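Local atomic coordinates of similar to hydroxylamine oxidoreductase (Kuenenia stuttgartiensis, PDB entry 6H5L), a protein that probably acts as a multiheme oxidoreductase in a reducing, hydroxylamine-oxidoreductase-like complex of an anammox bacterium, passing electrons along its c-type hemes. Residues K427-Q430 and G431-V435; D451-D455 and I456-Y460. One frame throughout, in Å; residues are numbered along the deposited sequence.

Contact 1: K427-Q430 and G431-V435; sequences KTLQ and GKFPV
Leu429 and Phe433, four residues apart, meet at about a right angle, a worked example of how a chain turning out of a helix can bring an aliphatic side chain against an aromatic ring. The approach is to the edge of the ring. CB of Leu429 lies in the ring plane, 3.9 Å from CD2 of Phe433, and a methyl of the same leucine, CD2, comes to the same ring atom. Phe433 reaches this place because its CG is flanked by both backbone neighbours of CA, the N and the carbonyl carbon (chi1 47°), which swings the ring back toward the helix end. One ring face is met from within the turn, where Gly431 C stands 3.9 Å above the plane, offset toward the rim. Phe426, earlier in helix 420-429, forms an edge-to-face ring pair with Phe433.

The backbone that allows this is a type I' beta turn from Leu429 to Lys432, placed just where helix 420-429 ends. Gln430 and Gly431, its two central residues, both have positive phi. Lys432 N closes the turn on Leu429 O at 3.3 Å, with an N-H...O angle of 155°. The donor stands well above the carbonyl plane, about 60° out of it, and so does not follow a lone pair. Lys432 is in turn the centre of an inverse gamma turn, in which Phe433 N makes a weak bond to Gly431 O.

The lysine side chain starts beside this turn, its CB 3.5 Å from Leu429 O, then bends beyond CG, and its NZ makes a hydrogen bond to Arg400 O. Gly431 itself is joined to Tyr403 by backbone hydrogen bonding.

Contact 2: D451-D455 and I456-Y460; sequences DNPSD and IENMY
Glu457 OE1 is gripped by two donors of one residue, Ser454: the backbone N at 2.9 Å, nearly straight at 167°, and the hydroxyl OG, also at 2.9 Å. Both reach the anti side of the oxygen, moderately out of the carboxylate plane, but from opposite faces. Arg400 NH1 adds a salt bridge to the same oxygen. With chi2 near 180°, the glutamate chain stretches out to bring OE1 to the serine, while a chi1 of 60° brings the serine OG round to meet it. An alanine in place of Glu457 would probably leave Ser454 N and OG without their shared acceptor and the Arg400 guanidinium without this carboxylate.

Pro453, which follows a cis peptide bond, lays its ring against two residues of the helix: CB lies 3.8 Å from Glu457 OE1, and CG approaches Asn458 OD1, an oxygen that bonds to Asn461 ND2. One turn on, Met459 N bonds to Asp455 O at 3.1 Å, in the carbonyl plane, and the methionine chain runs back until CE lies 3.7 Å from Asp455 OD1. Asp455 also packs on Ala500 of the second subunit.

With Ser454 as N-cap of helix 455-476 and Glu457 three residues later, the bond from serine N to glutamate supplies the side-chain-to-backbone half of a capping box.

In the fold
Contact 1 ends one helix and contact 2 begins another, in series along the chain, with helix 443-446 between them. Their centres lie about 17 Å apart, yet they touch where Pro434 CB packs 4.0 Å from Glu457 OE2. Arg400 serves both: its carbonyl oxygen accepts a hydrogen bond from Lys432 NZ of contact 1, and its guanidinium forms a salt bridge with Glu457 of contact 2. The first lies at the surface of the chain, the second is buried and reaches a neighbouring copy of the protein. The side chain of Asn458 in contact 2 lies about 13 Å from a bound heme c.

Contact 1: K427-Q430 and G431-V435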
ATOM      1  N   LYS A 427     -40.588 -58.688  35.178  1.00 46.44           N
ATOM      2  CA  LYS A 427     -41.987 -58.872  35.549  1.00 40.34           C
ATOM      3  C   LYS A 427     -42.120 -59.734  36.798  1.00 40.30           C
ATOM      4  O   LYS A 427     -42.998 -59.492  37.636  1.00 44.60           O
ATOM      5  CB  LYS A 427     -42.761 -59.485  34.383  1.00 42.24           C
ATOM      6  CG  LYS A 427     -44.269 -59.502  34.574  1.00 45.00           C
ATOM      7  CD  LYS A 427     -44.975 -60.014  33.328  1.00 44.29           C
ATOM      8  CE  LYS A 427     -46.485 -59.934  33.471  1.00 56.86           C
ATOM      9  NZ  LYS A 427     -47.173 -60.398  32.235  1.00 78.30           N
ATOM     10  N   THR A 428     -41.253 -60.739  36.947  1.00 44.98           N
ATOM     11  CA  THR A 428     -41.347 -61.654  38.080  1.00 38.06           C
ATOM     12  C   THR A 428     -40.751 -61.046  39.346  1.00 40.45           C
ATOM     13  O   THR A 428     -41.395 -61.037  40.401  1.00 36.71           O
ATOM     14  CB  THR A 428     -40.649 -62.975  37.748  1.00 38.42           C
ATOM     15  OG1 THR A 428     -41.259 -63.563  36.593  1.00 41.19           O
ATOM     16  CG2 THR A 428     -40.750 -63.945  38.918  1.00 58.33           C
ATOM     17  N   LEU A 429     -39.524 -60.535  39.262  1.00 42.41           N
ATOM     18  CA  LEU A 429     -38.816 -60.031  40.431  1.00 33.68           C
ATOM     19  C   LEU A 429     -39.023 -58.539  40.665  1.00 36.34           C
ATOM     20  O   LEU A 429     -38.550 -58.021  41.682  1.00 39.80           O
ATOM     21  CB  LEU A 429     -37.311 -60.320  40.308  1.00 35.81           C
ATOM     22  CG  LEU A 429     -36.825 -61.761  40.494  1.00 35.89           C
ATOM     23  CD1 LEU A 429     -37.126 -62.628  39.277  1.00 38.32           C
ATOM     24  CD2 LEU A 429     -35.337 -61.781  40.811  1.00 37.63           C
ATOM     25  N   GLN A 430     -39.712 -57.846  39.757  1.00 46.42           N
ATOM     26  CA  GLN A 430     -39.958 -56.407  39.874  1.00 46.54           C
ATOM     27  C   GLN A 430     -38.654 -55.629  40.042  1.00 41.59           C
ATOM     28  O   GLN A 430     -38.572 -54.662  40.802  1.00 40.99           O
ATOM     29  CB  GLN A 430     -40.940 -56.105  41.008  1.00 46.56           C
ATOM     30  CG  GLN A 430     -42.367 -56.543  40.702  1.00 54.85           C
ATOM     31  CD  GLN A 430     -43.358 -56.117  41.767  1.00 66.03           C
ATOM     32  OE1 GLN A 430     -42.990 -55.502  42.767  1.00 58.19           O
ATOM     33  NE2 GLN A 430     -44.628 -56.445  41.555  1.00 77.23           N
ATOM     34  N   GLY A 431     -37.623 -56.060  39.316  1.00 34.67           N
ATOM     35  CA  GLY A 431     -36.377 -55.321  39.255  1.00 37.71           C
ATOM     36  C   GLY A 431     -35.513 -55.391  40.491  1.00 34.72           C
ATOM     37  O   GLY A 431     -34.586 -54.590  40.631  1.00 32.83           O
ATOM     38  N   LYS A 432     -35.779 -56.332  41.394  1.00 41.03           N
ATOM     39  CA  LYS A 432     -35.002 -56.457  42.627  1.00 38.71           C
ATOM     40  C   LYS A 432     -33.793 -57.374  42.415  1.00 39.10           C
ATOM     41  O   LYS A 432     -33.603 -58.378  43.101  1.00 35.11           O
ATOM     42  CB  LYS A 432     -35.892 -56.952  43.760  1.00 27.02           C
ATOM     43  CG  LYS A 432     -36.824 -55.888  44.316  1.00 27.72           C
ATOM     44  CD  LYS A 432     -36.469 -55.553  45.755  1.00 33.34           C
ATOM     45  CE  LYS A 432     -37.091 -54.237  46.191  1.00 36.93           C
ATOM     46  NZ  LYS A 432     -36.699 -53.879  47.582  1.00 32.44           N
ATOM     47  N   PHE A 433     -32.964 -57.000  41.442  1.00 38.40           N
ATOM     48  CA  PHE A 433     -31.749 -57.734  41.122  1.00 32.41           C
ATOM     49  C   PHE A 433     -30.708 -56.756  40.602  1.00 34.45           C
ATOM     50  O   PHE A 433     -31.068 -55.694  40.079  1.00 35.22           O
ATOM     51  CB  PHE A 433     -32.006 -58.837  40.083  1.00 28.07           C
ATOM     52  CG  PHE A 433     -32.812 -58.384  38.896  1.00 34.81           C
ATOM     53  CD1 PHE A 433     -32.228 -57.646  37.877  1.00 37.73           C
ATOM     54  CD2 PHE A 433     -34.153 -58.712  38.793  1.00 40.30           C
ATOM     55  CE1 PHE A 433     -32.972 -57.235  36.787  1.00 35.88           C
ATOM     56  CE2 PHE A 433     -34.899 -58.305  37.705  1.00 37.67           C
ATOM     57  CZ  PHE A 433     -34.309 -57.566  36.701  1.00 43.50           C
ATOM     58  N   PRO A 434     -29.422 -57.072  40.734  1.00 21.67           N
ATOM     59  CA  PRO A 434     -28.386 -56.177  40.216  1.00 28.03           C
ATOM     60  C   PRO A 434     -28.218 -56.304  38.710  1.00 31.80           C
ATOM     61  O   PRO A 434     -28.418 -57.366  38.118  1.00 22.78           O
ATOM     62  CB  PRO A 434     -27.114 -56.641  40.944  1.00 23.29           C
ATOM     63  CG  PRO A 434     -27.583 -57.547  42.041  1.00 16.32           C
ATOM     64  CD  PRO A 434     -28.841 -58.164  41.531  1.00 22.00           C
ATOM     65  N   VAL A 435     -27.843 -55.185  38.094  1.00 29.30           N
ATOM     66  CA  VAL A 435     -27.513 -55.125  36.674  1.00 26.23           C
ATOM     67  C   VAL A 435     -26.135 -54.486  36.573  1.00 27.42           C
ATOM     68  O   VAL A 435     -25.966 -53.311  36.917  1.00 26.57           O
ATOM     69  CB  VAL A 435     -28.547 -54.332  35.866  1.00 25.59           C
ATOM     70  CG1 VAL A 435     -28.180 -54.341  34.396  1.00 24.35           C
ATOM     71  CG2 VAL A 435     -29.942 -54.907  36.076  1.00 29.55           C
TER

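Contact 2: D451-D455 and I456-Y460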
ATOM      1  N   ASP A 451     -29.298 -47.205  48.610  1.00 22.60           N
ATOM      2  CA  ASP A 451     -28.273 -48.250  48.654  1.00 23.00           C
ATOM      3  C   ASP A 451     -28.161 -48.996  47.324  1.00 33.28           C
ATOM      4  O   ASP A 451     -27.860 -50.193  47.293  1.00 30.99           O
ATOM      5  CB  ASP A 451     -28.526 -49.228  49.805  1.00 23.28           C
ATOM      6  CG  ASP A 451     -28.367 -48.575  51.167  1.00 33.44           C
ATOM      7  OD1 ASP A 451     -27.381 -47.830  51.359  1.00 32.38           O
ATOM      8  OD2 ASP A 451     -29.229 -48.799  52.043  1.00 27.41           O
ATOM      9  N   ASN A 452     -28.394 -48.292  46.219  1.00 27.13           N
ATOM     10  CA  ASN A 452     -28.300 -48.868  44.885  1.00 28.89           C
ATOM     11  C   ASN A 452     -27.850 -47.788  43.907  1.00 29.88           C
ATOM     12  O   ASN A 452     -28.591 -46.825  43.666  1.00 34.04           O
ATOM     13  CB  ASN A 452     -29.641 -49.471  44.459  1.00 29.71           C
ATOM     14  CG  ASN A 452     -29.569 -50.189  43.121  1.00 25.33           C
ATOM     15  OD1 ASN A 452     -28.497 -50.339  42.534  1.00 34.33           O
ATOM     16  ND2 ASN A 452     -30.717 -50.649  42.639  1.00 21.01           N
ATOM     17  N   PRO A 453     -26.650 -47.907  43.317  1.00 27.51           N
ATOM     18  CA  PRO A 453     -25.718 -49.032  43.459  1.00 28.38           C
ATOM     19  C   PRO A 453     -24.929 -49.037  44.763  1.00 24.45           C
ATOM     20  O   PRO A 453     -25.072 -48.135  45.590  1.00 23.16           O
ATOM     21  CB  PRO A 453     -24.768 -48.834  42.279  1.00 34.57           C
ATOM     22  CG  PRO A 453     -24.717 -47.359  42.123  1.00 25.86           C
ATOM     23  CD  PRO A 453     -26.126 -46.888  42.390  1.00 25.43           C
ATOM     24  N   SER A 454     -24.101 -50.065  44.932  1.00 28.54           N
ATOM     25  CA  SER A 454     -23.184 -50.153  46.054  1.00 27.72           C
ATOM     26  C   SER A 454     -21.882 -49.430  45.710  1.00 28.86           C
ATOM     27  O   SER A 454     -21.726 -48.851  44.632  1.00 34.80           O
ATOM     28  CB  SER A 454     -22.925 -51.613  46.424  1.00 28.38           C
ATOM     29  OG  SER A 454     -22.363 -52.327  45.337  1.00 29.17           O
ATOM     30  N   ASP A 455     -20.932 -49.460  46.644  1.00 30.04           N
ATOM     31  CA  ASP A 455     -19.660 -48.782  46.420  1.00 27.91           C
ATOM     32  C   ASP A 455     -18.874 -49.446  45.295  1.00 33.50           C
ATOM     33  O   ASP A 455     -18.336 -48.761  44.417  1.00 29.44           O
ATOM     34  CB  ASP A 455     -18.841 -48.764  47.710  1.00 24.09           C
ATOM     35  CG  ASP A 455     -18.090 -47.461  47.904  1.00 39.56           C
ATOM     36  OD1 ASP A 455     -17.858 -46.753  46.902  1.00 39.64           O
ATOM     37  OD2 ASP A 455     -17.731 -47.150  49.060  1.00 49.54           O
ATOM     38  N   ILE A 456     -18.812 -50.781  45.292  1.00 33.19           N
ATOM     39  CA  ILE A 456     -17.943 -51.481  44.350  1.00 32.18           C
ATOM     40  C   ILE A 456     -18.534 -51.471  42.943  1.00 25.85           C
ATOM     41  O   ILE A 456     -17.797 -51.567  41.953  1.00 23.51           O
ATOM     42  CB  ILE A 456     -17.667 -52.914  44.850  1.00 24.38           C
ATOM     43  CG1 ILE A 456     -16.429 -53.487  44.160  1.00 20.66           C
ATOM     44  CG2 ILE A 456     -18.879 -53.815  44.636  1.00 15.84           C
ATOM     45  CD1 ILE A 456     -15.934 -54.776  44.770  1.00 20.14           C
ATOM     46  N   GLU A 457     -19.861 -51.363  42.822  1.00 24.60           N
ATOM     47  CA  GLU A 457     -20.480 -51.313  41.500  1.00 26.11           C
ATOM     48  C   GLU A 457     -20.116 -50.030  40.761  1.00 25.85           C
ATOM     49  O   GLU A 457     -19.891 -50.047  39.544  1.00 23.27           O
ATOM     50  CB  GLU A 457     -21.997 -51.454  41.628  1.00 25.34           C
ATOM     51  CG  GLU A 457     -22.469 -52.882  41.834  1.00 24.64           C
ATOM     52  CD  GLU A 457     -23.941 -52.959  42.173  1.00 31.69           C
ATOM     53  OE1 GLU A 457     -24.325 -52.477  43.260  1.00 33.24           O
ATOM     54  OE2 GLU A 457     -24.716 -53.490  41.349  1.00 25.54           O
ATOM     55  N   ASN A 458     -20.044 -48.908  41.479  1.00 21.16           N
ATOM     56  CA  ASN A 458     -19.645 -47.651  40.862  1.00 25.54           C
ATOM     57  C   ASN A 458     -18.140 -47.542  40.676  1.00 23.81           C
ATOM     58  O   ASN A 458     -17.693 -46.790  39.806  1.00 20.99           O
ATOM     59  CB  ASN A 458     -20.148 -46.476  41.695  1.00 18.11           C
ATOM     60  CG  ASN A 458     -21.448 -45.898  41.160  1.00 20.27           C
ATOM     61  OD1 ASN A 458     -22.096 -46.500  40.305  1.00 24.69           O
ATOM     62  ND2 ASN A 458     -21.831 -44.728  41.658  1.00 22.51           N
ATOM     63  N   MET A 459     -17.349 -48.267  41.467  1.00 23.57           N
ATOM     64  CA  MET A 459     -15.927 -48.380  41.164  1.00 19.84           C
ATOM     65  C   MET A 459     -15.726 -49.006  39.793  1.00 25.10           C
ATOM     66  O   MET A 459     -14.978 -48.482  38.960  1.00 29.56           O
ATOM     67  CB  MET A 459     -15.213 -49.213  42.229  1.00 17.41           C
ATOM     68  CG  MET A 459     -15.250 -48.644  43.630  1.00 23.80           C
ATOM     69  SD  MET A 459     -14.538 -49.781  44.840  1.00 22.88           S
ATOM     70  CE  MET A 459     -14.862 -48.897  46.364  1.00 36.75           C
ATOM     71  N   TYR A 460     -16.388 -50.139  39.545  1.00 18.28           N
ATOM     72  CA  TYR A 460     -16.307 -50.772  38.234  1.00 22.51           C
ATOM     73  C   TYR A 460     -16.901 -49.879  37.153  1.00 25.50           C
ATOM     74  O   TYR A 460     -16.371 -49.806  36.039  1.00 22.62           O
ATOM     75  CB  TYR A 460     -17.011 -52.128  38.257  1.00 20.20           C
ATOM     76  CG  TYR A 460     -17.120 -52.770  36.895  1.00 24.39           C
ATOM     77  CD1 TYR A 460     -15.992 -52.977  36.113  1.00 19.69           C
ATOM     78  CD2 TYR A 460     -18.349 -53.173  36.390  1.00 23.67           C
ATOM     79  CE1 TYR A 460     -16.084 -53.561  34.865  1.00 20.89           C
ATOM     80  CE2 TYR A 460     -18.451 -53.761  35.145  1.00 18.72           C
ATOM     81  CZ  TYR A 460     -17.315 -53.952  34.385  1.00 23.32           C
ATOM     82  OH  TYR A 460     -17.411 -54.537  33.144  1.00 22.79           O
TER